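Local coordinates for protein 5'-tyrosyl-DNA phosphodiesterase (Caenorhabditis elegans, PDB 4FVA) that belongs to the endonuclease/exonuclease/phosphatase family, has a DNase I-like alpha/beta sandwich fold, and holds a magnesium ion in the model, at residues Tyr68-Ser73 with Ala82-Lys87; Leu108-Gly113 with Phe121-His126; Phe143-Val148 with Ser174-Gly179; Leu159-Gly164 with Leu218-Pro223. All blocks are in the same frame, centred on the assembly; numbering follows the deposited sequence.

From the N terminus, contact 1 comes first and closes the short hairpin of strands 68-72 and 80-86 at one border of the six-stranded sheet. Contact 2 follows in series, closing the hairpin of strands 107-115 and 118-126 in the second sheet; Q109 NE2 reaches Y71 O, so the two hairpins meet where the sheets pack together. Contacts 3 and 4 close longer excursions and cross, because segments 143-148, 159-164, 174-179 and 218-223 alternate along the chain. Contact 3 ties helix 134-154 to an outer loop, and contact 4 pairs strands 159-163 and 212-221. Backbone bonds between 121-126 and 159-164 join contacts 2 and 4 in one sheet, which the helix of contact 3 covers.

Contact 1: residues Tyr68-Ser73 with Ala82-Lys87; sequences YKIYYS and AILVSK. With EDO (1,2-ethanediol), chain H.
K69 pairs with V85 and Y71 with I83, each couple through two backbone hydrogen bonds. The K69 N to V85 O bond is 2.7 Å long, and I83 N to Y71 O is 2.8 Å. From the non-hydrogen-bonded positions, L84 CA directs its hydrogen toward K69 O and A82 CA toward Y71 O.

Apolar contacts divide between the two faces. On one, I70 and L84 run side by side, with I70 CG1 3.9 Å from L84 CD2. Y72 CD1 rests 3.7 Å from the small CB of A82, and I70 CG2 lies over one face of the Y72 ring, displaced toward its rim. At the end of the strand Y68 crosses L84 at about a right angle, CB to CB 3.9 Å. The segments form an antiparallel beta hairpin at the border of the six-stranded sheet of this DNase I-like sandwich, and the opposite face, with I83 and V85, packs on L111 and L122 of the second sheet. Branched aliphatic I83 and V85 suit that interior. Toward the margin of the same face K69 CB meets V85 CG2 at 3.9 Å, and the lysine chain, extended beyond CG, takes NZ to F89 O; Y71 meets H94 edge-to-face.

The remaining polar contacts involve hydroxyls, K87 and S86. Y68 and Y72 combine ring bulk with a bonded hydroxyl, Y68 OH to P45 O and Y72 OH to D62 OD1. A water donates to Y68 O at 2.8 Å and weakly accepts from K87 NZ. S86 OG, engaged with M88 N, also makes a weak 3.2 Å bond to 1,2-ethanediol O2.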
loop_
_atom_site.group_PDB
_atom_site.type_symbol
_atom_site.label_atom_id
_atom_site.label_comp_id
_atom_site.label_asym_id
_atom_site.label_seq_id
_atom_site.Cartn_x
_atom_site.Cartn_y
_atom_site.Cartn_z
ATOM N N TYR A 68 14.675 -6.876 4.591
ATOM C CA TYR A 68 13.351 -6.821 5.196
ATOM C C TYR A 68 12.882 -8.185 5.672
ATOM O O TYR A 68 13.317 -9.209 5.139
ATOM C CB TYR A 68 12.320 -6.323 4.160
ATOM C CG TYR A 68 12.516 -4.901 3.692
ATOM C CD1 TYR A 68 11.965 -3.845 4.404
ATOM C CD2 TYR A 68 13.207 -4.614 2.518
ATOM C CE1 TYR A 68 12.114 -2.537 3.973
ATOM C CE2 TYR A 68 13.367 -3.298 2.081
ATOM C CZ TYR A 68 12.821 -2.274 2.822
ATOM O OH TYR A 68 12.954 -0.970 2.424
ATOM N N LYS A 69 11.984 -8.206 6.654
ATOM C CA LYS A 69 11.142 -9.389 6.846
ATOM C C LYS A 69 9.970 -9.287 5.851
ATOM O O LYS A 69 9.371 -8.211 5.698
ATOM C CB LYS A 69 10.596 -9.463 8.270
ATOM C CG LYS A 69 11.651 -9.678 9.370
ATOM C CD LYS A 69 11.013 -9.499 10.761
ATOM C CE LYS A 69 12.010 -9.867 11.853
ATOM N NZ LYS A 69 11.493 -9.530 13.200
ATOM N N ILE A 70 9.663 -10.377 5.154
ATOM C CA ILE A 70 8.612 -10.343 4.135
ATOM C C ILE A 70 7.446 -11.250 4.537
ATOM O O ILE A 70 7.633 -12.447 4.801
ATOM C CB ILE A 70 9.136 -10.809 2.762
ATOM C CG1 ILE A 70 10.383 -10.023 2.356
ATOM C CG2 ILE A 70 8.039 -10.707 1.690
ATOM C CD1 ILE A 70 10.944 -10.471 1.037
ATOM N N TYR A 71 6.238 -10.682 4.555
ATOM C CA TYR A 71 5.027 -11.435 4.859
ATOM C C TYR A 71 4.077 -11.361 3.673
ATOM O O TYR A 71 3.657 -10.276 3.280
ATOM C CB TYR A 71 4.362 -10.943 6.167
ATOM C CG TYR A 71 5.273 -11.161 7.358
ATOM C CD1 TYR A 71 5.233 -12.362 8.052
ATOM C CD2 TYR A 71 6.205 -10.212 7.736
ATOM C CE1 TYR A 71 6.088 -12.609 9.107
ATOM C CE2 TYR A 71 7.063 -10.440 8.796
ATOM C CZ TYR A 71 6.990 -11.656 9.472
ATOM O OH TYR A 71 7.820 -11.915 10.520
ATOM N N TYR A 72 3.783 -12.524 3.091
ATOM C CA TYR A 72 2.869 -12.631 1.955
ATOM C C TYR A 72 1.477 -12.985 2.443
ATOM O O TYR A 72 1.330 -13.828 3.319
ATOM C CB TYR A 72 3.364 -13.682 0.945
ATOM C CG TYR A 72 4.691 -13.339 0.285
ATOM C CD1 TYR A 72 4.784 -12.281 -0.618
ATOM C CD2 TYR A 72 5.836 -14.082 0.540
ATOM C CE1 TYR A 72 5.972 -11.958 -1.223
ATOM C CE2 TYR A 72 7.042 -13.760 -0.057
ATOM C CZ TYR A 72 7.099 -12.698 -0.942
ATOM O OH TYR A 72 8.291 -12.369 -1.552
ATOM N N SER A 73 0.456 -12.364 1.865
ATOM C CA SER A 73 -0.903 -12.590 2.334
ATOM C C SER A 73 -1.375 -14.001 2.009
ATOM O O SER A 73 -2.058 -14.639 2.813
ATOM C CB SER A 73 -1.878 -11.590 1.709
ATOM O OG SER A 73 -2.009 -11.801 0.298
ATOM N N ALA A 82 1.721 -8.152 -0.031
ATOM C CA ALA A 82 2.860 -8.397 0.841
ATOM C C ALA A 82 3.074 -7.196 1.753
ATOM O O ALA A 82 2.783 -6.054 1.375
ATOM C CB ALA A 82 4.120 -8.689 0.023
ATOM N N ILE A 83 3.598 -7.463 2.946
ATOM C CA ILE A 83 4.053 -6.399 3.828
ATOM C C ILE A 83 5.508 -6.701 4.149
ATOM O O ILE A 83 5.829 -7.812 4.598
ATOM C CB ILE A 83 3.214 -6.339 5.131
ATOM C CG1 ILE A 83 1.726 -6.117 4.799
ATOM C CG2 ILE A 83 3.740 -5.230 6.083
ATOM C CD1 ILE A 83 0.825 -6.080 6.020
ATOM N N LEU A 84 6.386 -5.738 3.887
ATOM C CA LEU A 84 7.802 -5.890 4.211
ATOM C C LEU A 84 8.148 -4.901 5.303
ATOM O O LEU A 84 7.804 -3.715 5.201
ATOM C CB LEU A 84 8.693 -5.650 2.984
ATOM C CG LEU A 84 8.612 -6.626 1.802
ATOM C CD1 LEU A 84 7.319 -6.431 0.986
ATOM C CD2 LEU A 84 9.841 -6.483 0.907
ATOM N N VAL A 85 8.841 -5.383 6.334
ATOM C CA VAL A 85 9.255 -4.540 7.440
ATOM C C VAL A 85 10.736 -4.698 7.764
ATOM O O VAL A 85 11.347 -5.731 7.493
ATOM C CB VAL A 85 8.437 -4.811 8.724
ATOM C CG1 VAL A 85 6.935 -4.480 8.512
ATOM C CG2 VAL A 85 8.637 -6.259 9.166
ATOM N N SER A 86 11.302 -3.655 8.351
ATOM C CA SER A 86 12.654 -3.714 8.882
ATOM C C SER A 86 12.856 -4.973 9.728
ATOM O O SER A 86 11.914 -5.472 10.346
ATOM C CB SER A 86 12.907 -2.479 9.745
ATOM O OG SER A 86 14.090 -2.646 10.496
ATOM N N LYS A 87 14.072 -5.510 9.734
ATOM C CA LYS A 87 14.359 -6.680 10.566
ATOM C C LYS A 87 14.254 -6.346 12.049
ATOM O O LYS A 87 14.195 -7.242 12.892
ATOM C CB LYS A 87 15.726 -7.283 10.233
ATOM C CG LYS A 87 15.711 -8.046 8.929
ATOM C CD LYS A 87 17.084 -8.193 8.347
ATOM C CE LYS A 87 17.043 -9.171 7.186
ATOM N NZ LYS A 87 16.310 -10.402 7.579
HETATM C C1 EDO H . 15.642 -1.212 5.429
HETATM O O1 EDO H . 16.315 -2.453 5.667
HETATM C C2 EDO H . 14.885 -0.814 6.689
HETATM O O2 EDO H . 15.485 -1.448 7.825
HETATM O O HOH W 1 13.709 -11.849 5.931
#

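Contact 2: residues Leu108-Gly113 with Phe121-His126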
loop_
_atom_site.group_PDB
_atom_site.type_symbol
_atom_site.label_atom_id
_atom_site.label_comp_id
_atom_site.label_asym_id
_atom_site.label_seq_id
_atom_site.Cartn_x
_atom_site.Cartn_y
_atom_site.Cartn_z
ATOM N N LEU A 108 -7.749 -8.536 3.922
ATOM C CA LEU A 108 -7.152 -7.491 4.745
ATOM C C LEU A 108 -6.000 -8.168 5.446
ATOM O O LEU A 108 -6.204 -9.057 6.282
ATOM C CB LEU A 108 -8.160 -6.943 5.752
ATOM C CG LEU A 108 -7.673 -5.844 6.695
ATOM C CD1 LEU A 108 -7.112 -4.696 5.885
ATOM C CD2 LEU A 108 -8.843 -5.359 7.551
ATOM N N GLN A 109 -4.789 -7.766 5.081
ATOM C CA GLN A 109 -3.571 -8.358 5.634
ATOM C C GLN A 109 -3.102 -7.500 6.796
ATOM O O GLN A 109 -2.820 -6.311 6.618
ATOM C CB GLN A 109 -2.476 -8.445 4.562
ATOM C CG GLN A 109 -1.156 -9.070 5.053
ATOM C CD GLN A 109 -0.090 -9.082 3.983
ATOM O OE1 GLN A 109 -0.143 -8.282 3.042
ATOM N NE2 GLN A 109 0.894 -9.980 4.119
ATOM N N ILE A 110 -3.012 -8.092 7.987
ATOM C CA ILE A 110 -2.684 -7.323 9.185
ATOM C C ILE A 110 -1.410 -7.836 9.815
ATOM O O ILE A 110 -1.315 -9.022 10.151
ATOM C CB ILE A 110 -3.830 -7.370 10.228
ATOM C CG1 ILE A 110 -5.111 -6.795 9.625
ATOM C CG2 ILE A 110 -3.489 -6.542 11.460
ATOM C CD1 ILE A 110 -6.355 -6.977 10.527
ATOM N N LEU A 111 -0.413 -6.963 9.934
ATOM C CA LEU A 111 0.799 -7.334 10.654
ATOM C C LEU A 111 0.888 -6.429 11.870
ATOM O O LEU A 111 0.913 -5.200 11.751
ATOM C CB LEU A 111 2.049 -7.181 9.778
ATOM C CG LEU A 111 3.351 -7.835 10.268
ATOM C CD1 LEU A 111 3.272 -9.367 10.121
ATOM C CD2 LEU A 111 4.584 -7.294 9.535
ATOM N N GLU A 112 0.929 -7.056 13.040
ATOM C CA GLU A 112 0.995 -6.360 14.317
ATOM C C GLU A 112 2.366 -6.613 14.929
ATOM O O GLU A 112 2.847 -7.756 14.934
ATOM C CB GLU A 112 -0.094 -6.890 15.262
ATOM C CG GLU A 112 -0.009 -6.351 16.682
ATOM C CD GLU A 112 -0.947 -7.068 17.642
ATOM O OE1 GLU A 112 -1.936 -7.691 17.187
ATOM O OE2 GLU A 112 -0.663 -7.045 18.857
ATOM N N GLY A 113 2.996 -5.564 15.448
ATOM C CA GLY A 113 4.283 -5.736 16.087
ATOM C C GLY A 113 4.683 -4.459 16.776
ATOM O O GLY A 113 3.841 -3.674 17.202
ATOM N N PHE A 121 0.408 -1.294 14.127
ATOM C CA PHE A 121 -0.478 -2.154 13.337
ATOM C C PHE A 121 -0.394 -1.748 11.872
ATOM O O PHE A 121 -0.513 -0.565 11.539
ATOM C CB PHE A 121 -1.932 -2.074 13.831
ATOM C CG PHE A 121 -2.157 -2.725 15.175
ATOM C CD1 PHE A 121 -1.845 -2.051 16.351
ATOM C CD2 PHE A 121 -2.719 -4.004 15.254
ATOM C CE1 PHE A 121 -2.060 -2.657 17.603
ATOM C CE2 PHE A 121 -2.948 -4.613 16.482
ATOM C CZ PHE A 121 -2.613 -3.937 17.665
ATOM N N LEU A 122 -0.182 -2.735 11.006
ATOM C CA LEU A 122 -0.075 -2.504 9.572
ATOM C C LEU A 122 -1.211 -3.252 8.908
ATOM O O LEU A 122 -1.312 -4.472 9.058
ATOM C CB LEU A 122 1.268 -3.024 9.040
ATOM C CG LEU A 122 2.519 -2.447 9.720
ATOM C CD1 LEU A 122 3.817 -3.006 9.125
ATOM C CD2 LEU A 122 2.473 -0.930 9.624
ATOM N N LEU A 123 -2.057 -2.529 8.181
ATOM C CA LEU A 123 -3.184 -3.128 7.473
ATOM C C LEU A 123 -3.110 -2.802 5.981
ATOM O O LEU A 123 -3.242 -1.645 5.580
ATOM C CB LEU A 123 -4.507 -2.634 8.060
ATOM C CG LEU A 123 -4.773 -2.950 9.541
ATOM C CD1 LEU A 123 -4.091 -1.945 10.471
ATOM C CD2 LEU A 123 -6.271 -3.009 9.803
ATOM N N ASN A 124 -2.891 -3.839 5.176
ATOM C CA ASN A 124 -2.674 -3.714 3.743
ATOM C C ASN A 124 -3.776 -4.447 2.991
ATOM O O ASN A 124 -4.079 -5.618 3.293
ATOM C CB ASN A 124 -1.294 -4.305 3.392
ATOM C CG ASN A 124 -0.942 -4.182 1.917
ATOM O OD1 ASN A 124 -1.479 -3.334 1.205
ATOM N ND2 ASN A 124 -0.026 -5.043 1.447
ATOM N N THR A 125 -4.368 -3.776 2.005
ATOM C CA THR A 125 -5.446 -4.389 1.251
ATOM C C THR A 125 -5.429 -3.963 -0.199
ATOM O O THR A 125 -4.799 -2.981 -0.565
ATOM C CB THR A 125 -6.842 -4.090 1.855
ATOM O OG1 THR A 125 -7.822 -4.944 1.246
ATOM C CG2 THR A 125 -7.225 -2.621 1.612
ATOM N N HIS A 126 -6.120 -4.739 -1.018
ATOM C CA HIS A 126 -6.344 -4.408 -2.413
ATOM C C HIS A 126 -7.848 -4.549 -2.622
ATOM O O HIS A 126 -8.325 -5.657 -2.860
ATOM C CB HIS A 126 -5.592 -5.403 -3.300
ATOM C CG HIS A 126 -5.719 -5.135 -4.769
ATOM N ND1 HIS A 126 -5.251 -6.010 -5.723
ATOM C CD2 HIS A 126 -6.281 -4.099 -5.443
ATOM C CE1 HIS A 126 -5.509 -5.523 -6.930
ATOM N NE2 HIS A 126 -6.128 -4.366 -6.787
#
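L108 sends CD1 across to L123 CB at 4.0 Å, and the same methyl nears T125 CB. Q109 follows with a pair of backbone bonds to N124, N to O and O to N. Their side chains run alongside each other, amide planes 21° apart, but Q109 OE1 and N124 ND2 do not bond: Q109 turns to T81, Y71 and H94, and N124 to Q51 and the carbonyl of L50. I110 lies beside L123, its CG1 3.9 Å from L123 CG, both facing helix 134-154, where I110 meets K147 and L123 meets I151; aliphatic side chains suit this buried layer. L111 and L122 repeat the paired backbone bonds, L111 N to L122 O being 2.8 Å, and their side chains enter the interface with the first sheet.

E112 then lies along F121. With CG anti to the backbone N (chi1 173°), its extended chain passes over the ring, CG standing 3.9 Å from the centroid in a CH-pi contact. The carboxylate tilts 33° from the ring plane, and OE1 approaches F121 CE2 to 3.3 Å.

In this antiparallel hairpin the opposing sheet largely satisfies the buried amides, so polar side chains, as well as apolar packing, bridge the two sheets. The E112 charge is probably steadied by its salt bridge to K119.

Contact 3: residues Phe143-Val148 with Ser174-Gly179; sequences FCMDKV and SRVPDG
M145 turns from its helix toward the loop, and its CB settles 3.4 Å from the carbonyl O of R175. CG stays beside that same oxygen at 3.8 Å. The chain then bends, chi2 being -53°, which carries SD to P177 CD, 3.8 Å away. The terminal CE ends 4.0 Å from V176 CG2, the two side chains lying alongside each other, and also packs on the ring of Y219. Flexible and unbranched, methionine can follow this irregular surface of proline ring, methyl and backbone.

One residue on, D146 and R175 form a salt bridge at the surface. The arginine grips side-on, NE reaching D146 OD1 at 3.1 Å and NH2 reaching D146 OD2 at 2.8 Å. The flat groups are turned 45° from each other: OD2 lies in the guanidinium plane, but NH2 stands above the carboxylate plane. OD1 has a second positive partner in R149, so the aspartate charge is probably balanced by both arginines.

The contact joins the loop between strands 159-163 and 181-182 to the outer layer of the sandwich. Here helix 134-154 covers the second sheet, with C144, M145 and V148 seated on F162 and C144 also on L108.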
loop_
_atom_site.group_PDB
_atom_site.type_symbol
_atom_site.label_atom_id
_atom_site.label_comp_id
_atom_site.label_asym_id
_atom_site.label_seq_id
_atom_site.Cartn_x
_atom_site.Cartn_y
_atom_site.Cartn_z
ATOM N N PHE A 143 -15.716 -2.005 6.312
ATOM C CA PHE A 143 -15.225 -3.076 7.153
ATOM C C PHE A 143 -13.814 -2.767 7.623
ATOM O O PHE A 143 -13.493 -2.927 8.806
ATOM C CB PHE A 143 -15.268 -4.399 6.381
ATOM C CG PHE A 143 -14.660 -5.561 7.112
ATOM C CD1 PHE A 143 -15.426 -6.349 7.965
ATOM C CD2 PHE A 143 -13.312 -5.874 6.943
ATOM C CE1 PHE A 143 -14.853 -7.429 8.652
ATOM C CE2 PHE A 143 -12.733 -6.951 7.613
ATOM C CZ PHE A 143 -13.503 -7.730 8.467
ATOM N N CYS A 144 -12.965 -2.310 6.712
ATOM C CA CYS A 144 -11.595 -1.996 7.103
ATOM C C CYS A 144 -11.567 -0.886 8.148
ATOM O O CYS A 144 -10.828 -0.962 9.126
ATOM C CB CYS A 144 -10.746 -1.612 5.886
ATOM S SG CYS A 144 -10.415 -3.000 4.777
ATOM N N MET A 145 -12.383 0.142 7.947
ATOM C CA MET A 145 -12.405 1.258 8.896
ATOM C C MET A 145 -12.916 0.822 10.279
ATOM O O MET A 145 -12.415 1.271 11.313
ATOM C CB MET A 145 -13.201 2.443 8.330
ATOM C CG MET A 145 -12.415 3.306 7.310
ATOM S SD MET A 145 -10.818 3.879 7.964
ATOM C CE MET A 145 -10.120 4.744 6.557
ATOM N N ASP A 146 -13.887 -0.080 10.300
ATOM C CA ASP A 146 -14.367 -0.612 11.564
ATOM C C ASP A 146 -13.255 -1.341 12.293
ATOM O O ASP A 146 -13.116 -1.236 13.515
ATOM C CB ASP A 146 -15.562 -1.541 11.344
ATOM C CG ASP A 146 -16.824 -0.789 10.933
ATOM O OD1 ASP A 146 -16.905 0.430 11.173
ATOM O OD2 ASP A 146 -17.746 -1.428 10.385
ATOM N N LYS A 147 -12.461 -2.088 11.535
ATOM C CA LYS A 147 -11.348 -2.820 12.099
ATOM C C LYS A 147 -10.303 -1.867 12.667
ATOM O O LYS A 147 -9.781 -2.087 13.766
ATOM C CB LYS A 147 -10.740 -3.739 11.036
ATOM C CG LYS A 147 -9.597 -4.618 11.530
ATOM C CD LYS A 147 -10.032 -5.492 12.697
ATOM C CE LYS A 147 -8.985 -6.549 13.027
ATOM N NZ LYS A 147 -7.637 -5.968 13.312
ATOM N N VAL A 148 -9.998 -0.812 11.915
ATOM C CA VAL A 148 -9.102 0.247 12.384
ATOM C C VAL A 148 -9.636 0.917 13.646
ATOM O O VAL A 148 -8.898 1.119 14.605
ATOM C CB VAL A 148 -8.853 1.309 11.275
ATOM C CG1 VAL A 148 -8.187 2.573 11.836
ATOM C CG2 VAL A 148 -8.000 0.716 10.154
ATOM N N SER A 174 -16.456 6.279 3.078
ATOM C CA SER A 174 -17.508 6.299 4.092
ATOM C C SER A 174 -17.003 6.714 5.471
ATOM O O SER A 174 -16.386 7.766 5.645
ATOM C CB SER A 174 -18.172 4.923 4.216
ATOM O OG SER A 174 -17.327 4.002 4.885
ATOM N N ARG A 175 -17.295 5.862 6.449
ATOM C CA ARG A 175 -17.102 6.169 7.858
ATOM C C ARG A 175 -15.649 6.093 8.339
ATOM O O ARG A 175 -15.236 5.124 8.986
ATOM C CB ARG A 175 -18.003 5.238 8.682
ATOM C CG ARG A 175 -17.792 3.739 8.397
ATOM C CD ARG A 175 -18.963 2.915 8.943
ATOM N NE ARG A 175 -18.765 1.462 8.910
ATOM C CZ ARG A 175 -19.037 0.679 7.865
ATOM N NH1 ARG A 175 -19.520 1.201 6.740
ATOM N NH2 ARG A 175 -18.831 -0.634 7.948
ATOM N N VAL A 176 -14.898 7.155 8.047
ATOM C CA VAL A 176 -13.538 7.320 8.543
ATOM C C VAL A 176 -13.583 7.853 9.973
ATOM O O VAL A 176 -14.199 8.887 10.232
ATOM C CB VAL A 176 -12.755 8.320 7.672
ATOM C CG1 VAL A 176 -11.388 8.630 8.289
ATOM C CG2 VAL A 176 -12.622 7.800 6.247
ATOM N N PRO A 177 -12.961 7.135 10.920
ATOM C CA PRO A 177 -13.033 7.607 12.306
ATOM C C PRO A 177 -12.298 8.931 12.497
ATOM O O PRO A 177 -11.308 9.201 11.817
ATOM C CB PRO A 177 -12.319 6.502 13.090
ATOM C CG PRO A 177 -12.373 5.301 12.207
ATOM C CD PRO A 177 -12.287 5.830 10.812
ATOM N N ASP A 178 -12.788 9.758 13.409
ATOM C CA ASP A 178 -12.076 10.970 13.783
ATOM C C ASP A 178 -10.766 10.505 14.427
ATOM O O ASP A 178 -10.758 9.515 15.147
ATOM C CB ASP A 178 -12.930 11.801 14.742
ATOM C CG ASP A 178 -14.183 12.357 14.068
ATOM O OD1 ASP A 178 -14.274 12.288 12.820
ATOM O OD2 ASP A 178 -15.091 12.833 14.784
ATOM N N GLY A 179 -9.657 11.185 14.155
ATOM C CA GLY A 179 -8.368 10.708 14.637
ATOM C C GLY A 179 -7.593 9.958 13.558
ATOM O O GLY A 179 -6.362 9.849 13.627
#

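Contact 4: residues Leu159-Gly164 with Leu218-Pro223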
loop_
_atom_site.group_PDB
_atom_site.type_symbol
_atom_site.label_atom_id
_atom_site.label_comp_id
_atom_site.label_asym_id
_atom_site.label_seq_id
_atom_site.Cartn_x
_atom_site.Cartn_y
_atom_site.Cartn_z
ATOM N N LEU A 159 0.616 3.199 16.853
ATOM C CA LEU A 159 0.611 3.703 15.478
ATOM C C LEU A 159 -0.156 2.706 14.625
ATOM O O LEU A 159 0.125 1.503 14.664
ATOM C CB LEU A 159 2.033 3.805 14.936
ATOM C CG LEU A 159 2.731 5.159 14.922
ATOM C CD1 LEU A 159 4.094 5.045 14.237
ATOM C CD2 LEU A 159 1.855 6.173 14.218
ATOM N N VAL A 160 -1.152 3.189 13.890
ATOM C CA VAL A 160 -1.909 2.325 12.995
ATOM C C VAL A 160 -1.814 2.871 11.562
ATOM O O VAL A 160 -2.149 4.041 11.306
ATOM C CB VAL A 160 -3.395 2.222 13.431
ATOM C CG1 VAL A 160 -4.159 1.307 12.500
ATOM C CG2 VAL A 160 -3.507 1.718 14.871
ATOM N N PHE A 161 -1.357 2.031 10.634
ATOM C CA PHE A 161 -1.321 2.400 9.212
ATOM C C PHE A 161 -2.254 1.502 8.409
ATOM O O PHE A 161 -2.097 0.271 8.388
ATOM C CB PHE A 161 0.107 2.310 8.641
ATOM C CG PHE A 161 1.073 3.270 9.290
ATOM C CD1 PHE A 161 0.946 4.633 9.091
ATOM C CD2 PHE A 161 2.094 2.801 10.119
ATOM C CE1 PHE A 161 1.820 5.529 9.700
ATOM C CE2 PHE A 161 2.983 3.690 10.734
ATOM C CZ PHE A 161 2.842 5.061 10.519
ATOM N N PHE A 162 -3.214 2.116 7.735
ATOM C CA PHE A 162 -4.107 1.364 6.856
ATOM C C PHE A 162 -4.115 1.913 5.437
ATOM O O PHE A 162 -4.264 3.123 5.243
ATOM C CB PHE A 162 -5.532 1.368 7.386
ATOM C CG PHE A 162 -6.534 0.966 6.354
ATOM C CD1 PHE A 162 -6.622 -0.356 5.929
ATOM C CD2 PHE A 162 -7.343 1.915 5.763
ATOM C CE1 PHE A 162 -7.537 -0.725 4.943
ATOM C CE2 PHE A 162 -8.264 1.556 4.783
ATOM C CZ PHE A 162 -8.354 0.231 4.370
ATOM N N GLY A 163 -3.964 1.029 4.447
ATOM C CA GLY A 163 -4.051 1.451 3.061
ATOM C C GLY A 163 -3.717 0.364 2.051
ATOM O O GLY A 163 -3.857 -0.839 2.322
ATOM N N GLY A 164 -3.269 0.804 0.881
ATOM C CA GLY A 164 -2.971 -0.072 -0.227
ATOM C C GLY A 164 -3.632 0.477 -1.467
ATOM O O GLY A 164 -3.845 1.693 -1.604
ATOM N N LEU A 218 -3.068 5.990 1.936
ATOM C CA LEU A 218 -2.591 5.573 3.243
ATOM C C LEU A 218 -3.284 6.411 4.305
ATOM O O LEU A 218 -3.262 7.641 4.243
ATOM C CB LEU A 218 -1.075 5.772 3.341
ATOM C CG LEU A 218 -0.269 4.573 2.847
ATOM C CD1 LEU A 218 1.223 4.918 2.723
ATOM C CD2 LEU A 218 -0.496 3.371 3.787
ATOM N N TYR A 219 -3.902 5.734 5.265
ATOM C CA TYR A 219 -4.521 6.392 6.402
ATOM C C TYR A 219 -3.703 6.049 7.625
ATOM O O TYR A 219 -3.078 4.978 7.672
ATOM C CB TYR A 219 -5.960 5.905 6.591
ATOM C CG TYR A 219 -6.869 6.223 5.436
ATOM C CD1 TYR A 219 -7.012 5.348 4.374
ATOM C CD2 TYR A 219 -7.582 7.414 5.404
ATOM C CE1 TYR A 219 -7.841 5.648 3.304
ATOM C CE2 TYR A 219 -8.414 7.722 4.347
ATOM C CZ TYR A 219 -8.539 6.832 3.301
ATOM O OH TYR A 219 -9.369 7.127 2.247
ATOM N N TRP A 220 -3.690 6.940 8.615
ATOM C CA TRP A 220 -3.046 6.588 9.878
ATOM C C TRP A 220 -3.695 7.211 11.106
ATOM O O TRP A 220 -4.417 8.210 11.024
ATOM C CB TRP A 220 -1.546 6.902 9.840
ATOM C CG TRP A 220 -1.155 8.212 10.461
ATOM C CD1 TRP A 220 -0.521 8.391 11.661
ATOM C CD2 TRP A 220 -1.340 9.525 9.905
ATOM N NE1 TRP A 220 -0.306 9.732 11.886
ATOM C CE2 TRP A 220 -0.798 10.449 10.826
ATOM C CE3 TRP A 220 -1.910 10.005 8.723
ATOM C CZ2 TRP A 220 -0.814 11.836 10.598
ATOM C CZ3 TRP A 220 -1.919 11.379 8.495
ATOM C CH2 TRP A 220 -1.376 12.275 9.428
ATOM N N SER A 221 -3.422 6.600 12.247
ATOM C CA SER A 221 -3.773 7.175 13.524
ATOM C C SER A 221 -2.577 6.963 14.408
ATOM O O SER A 221 -1.830 5.999 14.206
ATOM C CB SER A 221 -4.989 6.472 14.114
ATOM O OG SER A 221 -5.173 6.848 15.460
ATOM N N GLY A 222 -2.386 7.849 15.382
ATOM C CA GLY A 222 -1.297 7.680 16.323
ATOM C C GLY A 222 -0.587 8.952 16.723
ATOM O O GLY A 222 -0.961 10.047 16.295
ATOM N N PRO A 223 0.457 8.801 17.551
ATOM C CA PRO A 223 1.182 9.899 18.204
ATOM C C PRO A 223 2.068 10.680 17.242
ATOM O O PRO A 223 2.733 11.627 17.664
ATOM C CB PRO A 223 2.044 9.178 19.244
ATOM C CG PRO A 223 2.255 7.807 18.653
ATOM C CD PRO A 223 0.975 7.479 17.944
#
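F162 and Y219 lie side by side and point the same way, F162 CD2 coming 3.7 Å from Y219 CD1. They belong to an antiparallel strand pair, 159-163 with 212-221, within the second sheet of the DNase I-like sandwich. The face they share with V160 and S221 turns to helix 134-154, where F162 packs on C144 and Y219 on M145, so large flat rings fill the layer between sheet and helix.

F161 and W220 occupy the other face and are set differently. Their planes are only 25° apart, yet the rings are slid so far that they barely overlap, with 5.9 Å between the centroids of the F161 ring and the W220 five-membered ring. The real touch is F161 CD1 on W220 CB at 3.5 Å. A chi1 of 97° swings the indole away from its partner, and NE1 finds L224 O. F254 meets both rings as they look toward the first sheet.

At one end L159 CD2 crosses to P223 CD at 4.0 Å. At the other, G163, lacking a side chain, lets L218 CD2 come within 4.1 Å of its CA. Beside it, Y219 N donates to F162 O over just 2.6 Å, while the edge of the Y219 ring is turned to that same oxygen.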